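Local coordinates for putative uncharacterized protein (Acidianus two-tailed virus, PDB 3FAJ), which serves as a structural protein of the virion of an archaeal virus and probably binds DNA, at residues R70-M81 / N112-L122. Sequence-based numbering, arbitrary orientation. Where two conformers were deposited one is given.
Sequences RTKEAIHAIVKM and NPEYQQAKAFL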
ATOM      1  N   ARG A  70       8.164   3.422 -10.146  1.00 23.47           N
ATOM      2  CA  ARG A  70       6.832   2.847 -10.387  0.50 23.50           C
ATOM      3  C   ARG A  70       6.228   2.313  -9.088  1.00 23.31           C
ATOM      4  O   ARG A  70       5.009   2.440  -8.845  1.00 23.83           O
ATOM      5  CB  ARG A  70       6.895   1.754 -11.459  0.50 23.41           C
ATOM      6  CG  ARG A  70       7.366   2.253 -12.819  0.50 24.61           C
ATOM      7  CD  ARG A  70       7.182   1.168 -13.872  0.50 26.16           C
ATOM      8  NE  ARG A  70       7.627   1.567 -15.210  0.50 29.82           N
ATOM      9  CZ  ARG A  70       6.961   2.386 -16.020  0.50 29.95           C
ATOM     10  NH1 ARG A  70       5.815   2.934 -15.619  0.50 29.93           N
ATOM     11  NH2 ARG A  70       7.444   2.663 -17.230  0.50 28.16           N
ATOM     12  N   THR A  71       7.089   1.738  -8.244  1.00 23.31           N
ATOM     13  CA  THR A  71       6.695   1.257  -6.923  1.00 23.46           C
ATOM     14  C   THR A  71       6.205   2.420  -6.046  1.00 23.75           C
ATOM     15  O   THR A  71       5.138   2.334  -5.404  1.00 23.59           O
ATOM     16  CB  THR A  71       7.891   0.513  -6.236  1.00 23.31           C
ATOM     17  OG1 THR A  71       8.132  -0.719  -6.941  1.00 22.80           O
ATOM     18  CG2 THR A  71       7.572   0.208  -4.757  1.00 23.73           C
ATOM     19  N   LYS A  72       6.966   3.507  -6.050  1.00 23.67           N
ATOM     20  CA  LYS A  72       6.576   4.737  -5.348  1.00 24.08           C
ATOM     21  C   LYS A  72       5.185   5.148  -5.804  1.00 24.20           C
ATOM     22  O   LYS A  72       4.303   5.425  -4.972  1.00 23.79           O
ATOM     23  CB  LYS A  72       7.593   5.842  -5.630  1.00 23.50           C
ATOM     24  CG  LYS A  72       7.209   7.238  -5.124  1.00 26.05           C
ATOM     25  CD  LYS A  72       8.124   8.299  -5.734  1.00 24.93           C
ATOM     26  CE  LYS A  72       7.746   8.649  -7.204  1.00 27.68           C
ATOM     27  NZ  LYS A  72       8.667   9.711  -7.742  1.00 30.93           N
ATOM     28  N   GLU A  73       4.981   5.194  -7.123  1.00 23.06           N
ATOM     29  CA  GLU A  73       3.701   5.686  -7.656  1.00 23.52           C
ATOM     30  C   GLU A  73       2.537   4.753  -7.327  1.00 23.70           C
ATOM     31  O   GLU A  73       1.435   5.229  -6.999  1.00 23.80           O
ATOM     32  CB  GLU A  73       3.819   5.930  -9.153  1.00 23.14           C
ATOM     33  CG  GLU A  73       4.782   7.113  -9.457  1.00 21.75           C
ATOM     34  CD  GLU A  73       5.093   7.286 -10.932  1.00 21.95           C
ATOM     35  OE1 GLU A  73       4.908   6.327 -11.715  1.00 24.64           O
ATOM     36  OE2 GLU A  73       5.537   8.395 -11.303  1.00 21.29           O
ATOM     37  N   ALA A  74       2.774   3.437  -7.369  1.00 23.58           N
ATOM     38  CA  ALA A  74       1.700   2.500  -7.030  1.00 23.97           C
ATOM     39  C   ALA A  74       1.267   2.649  -5.575  1.00 24.78           C
ATOM     40  O   ALA A  74       0.055   2.677  -5.284  1.00 24.25           O
ATOM     41  CB  ALA A  74       2.090   1.027  -7.370  1.00 23.80           C
ATOM     42  N   ILE A  75       2.249   2.774  -4.675  1.00 24.37           N
ATOM     43  CA  ILE A  75       1.944   2.964  -3.239  1.00 24.10           C
ATOM     44  C   ILE A  75       1.203   4.294  -3.060  1.00 24.40           C
ATOM     45  O   ILE A  75       0.204   4.355  -2.347  1.00 24.37           O
ATOM     46  CB  ILE A  75       3.198   2.874  -2.352  1.00 24.85           C
ATOM     47  CG1 ILE A  75       3.867   1.490  -2.490  1.00 25.00           C
ATOM     48  CG2 ILE A  75       2.805   3.200  -0.889  1.00 23.04           C
ATOM     49  CD1 ILE A  75       5.313   1.471  -1.952  1.00 24.21           C
ATOM     50  N   HIS A  76       1.658   5.345  -3.752  1.00 23.68           N
ATOM     51  CA  HIS A  76       1.008   6.645  -3.653  1.00 24.70           C
ATOM     52  C   HIS A  76      -0.478   6.539  -4.036  1.00 24.08           C
ATOM     53  O   HIS A  76      -1.344   7.116  -3.359  1.00 25.31           O
ATOM     54  CB  HIS A  76       1.741   7.664  -4.530  1.00 24.51           C
ATOM     55  CG  HIS A  76       1.309   9.074  -4.304  1.00 26.29           C
ATOM     56  ND1 HIS A  76       0.304   9.676  -5.035  1.00 27.20           N
ATOM     57  CD2 HIS A  76       1.758  10.011  -3.435  1.00 27.85           C
ATOM     58  CE1 HIS A  76       0.150  10.923  -4.625  1.00 27.50           C
ATOM     59  NE2 HIS A  76       1.024  11.156  -3.658  1.00 29.33           N
ATOM     60  N   ALA A  77      -0.770   5.803  -5.111  1.00 24.50           N
ATOM     61  CA  ALA A  77      -2.163   5.652  -5.584  1.00 24.75           C
ATOM     62  C   ALA A  77      -3.012   4.969  -4.518  1.00 24.65           C
ATOM     63  O   ALA A  77      -4.149   5.398  -4.262  1.00 24.54           O
ATOM     64  CB  ALA A  77      -2.222   4.877  -6.932  1.00 24.14           C
ATOM     65  N   ILE A  78      -2.464   3.934  -3.888  1.00 24.53           N
ATOM     66  CA  ILE A  78      -3.183   3.197  -2.843  1.00 24.64           C
ATOM     67  C   ILE A  78      -3.424   4.078  -1.606  1.00 24.70           C
ATOM     68  O   ILE A  78      -4.526   4.088  -1.053  1.00 24.55           O
ATOM     69  CB  ILE A  78      -2.467   1.887  -2.479  1.00 25.20           C
ATOM     70  CG1 ILE A  78      -2.547   0.922  -3.686  1.00 25.47           C
ATOM     71  CG2 ILE A  78      -3.110   1.244  -1.230  1.00 25.22           C
ATOM     72  CD1 ILE A  78      -1.574  -0.293  -3.564  1.00 27.33           C
ATOM     73  N   VAL A  79      -2.393   4.821  -1.205  1.00 24.72           N
ATOM     74  CA  VAL A  79      -2.521   5.729  -0.058  1.00 24.61           C
ATOM     75  C   VAL A  79      -3.668   6.710  -0.296  1.00 25.35           C
ATOM     76  O   VAL A  79      -4.499   6.935   0.597  1.00 25.21           O
ATOM     77  CB  VAL A  79      -1.190   6.456   0.274  1.00 24.44           C
ATOM     78  CG1 VAL A  79      -1.415   7.605   1.288  1.00 24.07           C
ATOM     79  CG2 VAL A  79      -0.156   5.440   0.797  1.00 25.03           C
ATOM     80  N   LYS A  80      -3.735   7.285  -1.493  1.00 25.30           N
ATOM     81  CA  LYS A  80      -4.820   8.206  -1.853  0.50 25.23           C
ATOM     82  C   LYS A  80      -6.194   7.540  -1.721  1.00 25.76           C
ATOM     83  O   LYS A  80      -7.155   8.128  -1.192  1.00 24.25           O
ATOM     84  CB  LYS A  80      -4.606   8.711  -3.274  0.50 25.83           C
ATOM     85  CG  LYS A  80      -5.624   9.772  -3.724  0.50 26.33           C
ATOM     86  CD  LYS A  80      -5.060  10.687  -4.800  0.50 30.28           C
ATOM     87  CE  LYS A  80      -4.486   9.936  -5.994  0.50 30.95           C
ATOM     88  NZ  LYS A  80      -4.450  10.835  -7.207  0.50 33.71           N
ATOM     89  N   MET A  81      -6.289   6.300  -2.213  1.00 24.90           N
ATOM     90  CA  MET A  81      -7.567   5.583  -2.189  1.00 27.08           C
ATOM     91  C   MET A  81      -8.014   5.341  -0.757  1.00 25.68           C
ATOM     92  O   MET A  81      -9.177   5.554  -0.421  1.00 25.19           O
ATOM     93  CB  MET A  81      -7.472   4.244  -2.948  1.00 26.49           C
ATOM     94  CG  MET A  81      -7.488   4.450  -4.460  1.00 28.05           C
ATOM     95  SD  MET A  81      -7.344   2.859  -5.293  1.00 34.32           S
ATOM     96  CE  MET A  81      -5.593   2.689  -5.577  1.00 34.65           C
ATOM     97  N   ASN A 112     -12.150  -2.074  -5.337  1.00 24.03           N
ATOM     98  CA  ASN A 112     -11.765  -1.072  -6.338  1.00 24.11           C
ATOM     99  C   ASN A 112     -10.766  -1.678  -7.338  1.00 23.67           C
ATOM    100  O   ASN A 112      -9.678  -2.090  -6.954  1.00 23.91           O
ATOM    101  CB  ASN A 112     -11.173   0.153  -5.624  1.00 23.77           C
ATOM    102  CG  ASN A 112     -10.830   1.305  -6.566  1.00 28.02           C
ATOM    103  OD1 ASN A 112     -10.487   1.100  -7.724  1.00 28.38           O
ATOM    104  ND2 ASN A 112     -10.885   2.541  -6.036  1.00 30.11           N
ATOM    105  N   PRO A 113     -11.128  -1.740  -8.633  1.00 23.77           N
ATOM    106  CA  PRO A 113     -10.183  -2.369  -9.566  1.00 23.40           C
ATOM    107  C   PRO A 113      -8.800  -1.707  -9.611  1.00 23.75           C
ATOM    108  O   PRO A 113      -7.805  -2.395  -9.811  1.00 23.76           O
ATOM    109  CB  PRO A 113     -10.908  -2.268 -10.930  1.00 23.11           C
ATOM    110  CG  PRO A 113     -12.357  -2.129 -10.570  1.00 23.95           C
ATOM    111  CD  PRO A 113     -12.345  -1.276  -9.327  1.00 23.37           C
ATOM    112  N   GLU A 114      -8.724  -0.393  -9.393  1.00 23.60           N
ATOM    113  CA  GLU A 114      -7.434   0.286  -9.385  1.00 24.86           C
ATOM    114  C   GLU A 114      -6.588  -0.182  -8.203  1.00 23.99           C
ATOM    115  O   GLU A 114      -5.383  -0.363  -8.322  1.00 23.86           O
ATOM    116  CB  GLU A 114      -7.579   1.822  -9.387  1.00 25.19           C
ATOM    117  CG  GLU A 114      -6.219   2.504  -9.595  1.00 26.43           C
ATOM    118  CD  GLU A 114      -6.247   4.009  -9.500  1.00 28.09           C
ATOM    119  OE1 GLU A 114      -7.325   4.601  -9.660  1.00 32.75           O
ATOM    120  OE2 GLU A 114      -5.159   4.590  -9.265  1.00 32.93           O
ATOM    121  N   TYR A 115      -7.236  -0.430  -7.065  1.00 23.16           N
ATOM    122  CA  TYR A 115      -6.508  -0.947  -5.908  1.00 23.76           C
ATOM    123  C   TYR A 115      -5.992  -2.354  -6.213  1.00 24.05           C
ATOM    124  O   TYR A 115      -4.836  -2.689  -5.939  1.00 24.11           O
ATOM    125  CB  TYR A 115      -7.419  -0.983  -4.677  1.00 23.98           C
ATOM    126  CG  TYR A 115      -6.792  -1.717  -3.490  1.00 23.27           C
ATOM    127  CD1 TYR A 115      -5.990  -1.040  -2.577  1.00 25.38           C
ATOM    128  CD2 TYR A 115      -7.007  -3.082  -3.300  1.00 25.14           C
ATOM    129  CE1 TYR A 115      -5.446  -1.708  -1.487  1.00 24.93           C
ATOM    130  CE2 TYR A 115      -6.447  -3.776  -2.208  1.00 24.86           C
ATOM    131  CZ  TYR A 115      -5.657  -3.064  -1.313  1.00 25.83           C
ATOM    132  OH  TYR A 115      -5.105  -3.689  -0.210  1.00 26.92           O
ATOM    133  N   GLN A 116      -6.871  -3.188  -6.749  1.00 24.08           N
ATOM    134  CA  GLN A 116      -6.471  -4.565  -7.076  1.00 24.91           C
ATOM    135  C   GLN A 116      -5.268  -4.556  -8.027  1.00 24.51           C
ATOM    136  O   GLN A 116      -4.326  -5.337  -7.844  1.00 23.61           O
ATOM    137  CB  GLN A 116      -7.615  -5.337  -7.713  1.00 24.99           C
ATOM    138  CG  GLN A 116      -8.821  -5.516  -6.786  1.00 27.01           C
ATOM    139  CD  GLN A 116     -10.093  -5.980  -7.524  1.00 27.69           C
ATOM    140  OE1 GLN A 116     -10.154  -6.032  -8.777  1.00 32.07           O
ATOM    141  NE2 GLN A 116     -11.136  -6.282  -6.752  1.00 32.64           N
ATOM    142  N   GLN A 117      -5.314  -3.692  -9.040  1.00 22.96           N
ATOM    143  CA  GLN A 117      -4.223  -3.613 -10.025  1.00 23.95           C
ATOM    144  C   GLN A 117      -2.924  -3.177  -9.353  1.00 24.10           C
ATOM    145  O   GLN A 117      -1.854  -3.745  -9.627  1.00 23.36           O
ATOM    146  CB  GLN A 117      -4.550  -2.613 -11.119  1.00 23.65           C
ATOM    147  CG  GLN A 117      -5.563  -3.018 -12.121  1.00 26.80           C
ATOM    148  CD  GLN A 117      -5.755  -1.903 -13.124  1.00 32.82           C
ATOM    149  OE1 GLN A 117      -5.312  -0.771 -12.887  1.00 36.15           O
ATOM    150  NE2 GLN A 117      -6.364  -2.210 -14.257  1.00 32.20           N
ATOM    151  N   ALA A 118      -3.016  -2.157  -8.490  1.00 23.75           N
ATOM    152  CA  ALA A 118      -1.827  -1.603  -7.852  1.00 23.90           C
ATOM    153  C   ALA A 118      -1.194  -2.640  -6.922  1.00 24.08           C
ATOM    154  O   ALA A 118       0.021  -2.850  -6.930  1.00 24.96           O
ATOM    155  CB  ALA A 118      -2.167  -0.299  -7.086  1.00 23.90           C
ATOM    156  N   LYS A 119      -2.034  -3.346  -6.157  1.00 24.41           N
ATOM    157  CA  LYS A 119      -1.533  -4.368  -5.240  1.00 24.55           C
ATOM    158  C   LYS A 119      -0.873  -5.515  -6.016  1.00 24.60           C
ATOM    159  O   LYS A 119       0.212  -5.968  -5.658  1.00 25.27           O
ATOM    160  CB  LYS A 119      -2.664  -4.864  -4.317  1.00 24.80           C
ATOM    161  CG  LYS A 119      -2.180  -5.900  -3.298  1.00 27.77           C
ATOM    162  CD  LYS A 119      -3.310  -6.248  -2.342  1.00 29.92           C
ATOM    163  CE  LYS A 119      -2.793  -7.167  -1.241  1.00 32.41           C
ATOM    164  NZ  LYS A 119      -2.679  -8.581  -1.654  1.00 36.56           N
ATOM    165  N   ALA A 120      -1.507  -5.955  -7.104  1.00 24.62           N
ATOM    166  CA  ALA A 120      -0.926  -7.015  -7.946  1.00 24.67           C
ATOM    167  C   ALA A 120       0.414  -6.573  -8.537  1.00 24.36           C
ATOM    168  O   ALA A 120       1.334  -7.379  -8.678  1.00 25.62           O
ATOM    169  CB  ALA A 120      -1.868  -7.367  -9.054  1.00 24.64           C
ATOM    170  N   PHE A 121       0.492  -5.311  -8.926  1.00 24.23           N
ATOM    171  CA  PHE A 121       1.723  -4.761  -9.499  1.00 23.77           C
ATOM    172  C   PHE A 121       2.838  -4.814  -8.465  1.00 23.54           C
ATOM    173  O   PHE A 121       3.959  -5.228  -8.760  1.00 23.45           O
ATOM    174  CB  PHE A 121       1.491  -3.325  -9.981  1.00 24.82           C
ATOM    175  CG  PHE A 121       2.728  -2.656 -10.504  1.00 24.41           C
ATOM    176  CD1 PHE A 121       3.258  -3.028 -11.739  1.00 24.46           C
ATOM    177  CD2 PHE A 121       3.350  -1.647  -9.776  1.00 26.67           C
ATOM    178  CE1 PHE A 121       4.405  -2.398 -12.239  1.00 24.68           C
ATOM    179  CE2 PHE A 121       4.511  -1.020 -10.260  1.00 27.11           C
ATOM    180  CZ  PHE A 121       5.015  -1.394 -11.507  1.00 25.32           C
ATOM    181  N   LEU A 122       2.528  -4.418  -7.245  1.00 22.49           N
ATOM    182  CA  LEU A 122       3.525  -4.417  -6.186  1.00 23.29           C
ATOM    183  C   LEU A 122       3.942  -5.833  -5.817  1.00 23.34           C
ATOM    184  O   LEU A 122       5.108  -6.078  -5.503  1.00 24.67           O
ATOM    185  CB  LEU A 122       2.993  -3.690  -4.961  1.00 22.85           C
ATOM    186  CG  LEU A 122       2.840  -2.159  -5.171  1.00 23.23           C
ATOM    187  CD1 LEU A 122       2.005  -1.641  -4.051  1.00 25.21           C
ATOM    188  CD2 LEU A 122       4.180  -1.403  -5.211  1.00 25.00           C
TER
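Ile78 and Leu122 share one pattern of torsions, CG1 of Ile78 (chi1 -68°) and CG of Leu122 (chi1 -69°) each lying anti to the carbonyl carbon, and these settings turn the two side chains end-on to each other, with Ile78 CD1 3.9 Å from Leu122 CD1. Each is also a knob in the opposing helix: Ile78 enters a hole formed by Tyr115, Ala118, Lys119 and Leu122, and Leu122 one formed by Thr71, Ala74, Ile75 and Ile78. Both holes include an alanine, and the small side chain of Ala118 lets Ile78 CD1 settle 3.6 Å from its CB. Close by, Ala74 and Ala118 face each other where the backbones come nearest, their CA atoms 5.5 Å apart.

Such reciprocal knobs-into-holes packing joins two antiparallel helices of a small, mostly helical domain of the RIP/P131 family; the segment axes cross at -147° and approach to 9.4 Å. Helix 31-43 closes over the knobs, Leu39 touching Ile78 and Tyr115, and Val36 touching Leu122.

Toward the start of segment 70-81, the Phe121 ring presents its edge to Arg70, whose CB lies 3.7 Å from Phe121 CZ, while the guanidinium leads away. At the other end, Met81 SD lies 3.7 Å from Tyr115 N, and a bend at the last torsion of the chain turns CE in against the backbone of Tyr115. Asn112 ND2 lies 3.6 Å from the same sulfur, whereas Asn112 OD1 accepts Glu114 N at 2.9 Å, an N-cap bond at the start of helix 113-123. The Tyr115 ring meets Ile78 CG2 with its edge, and its OH is hydrogen-bonded to Glu43 OE2 of helix 31-43.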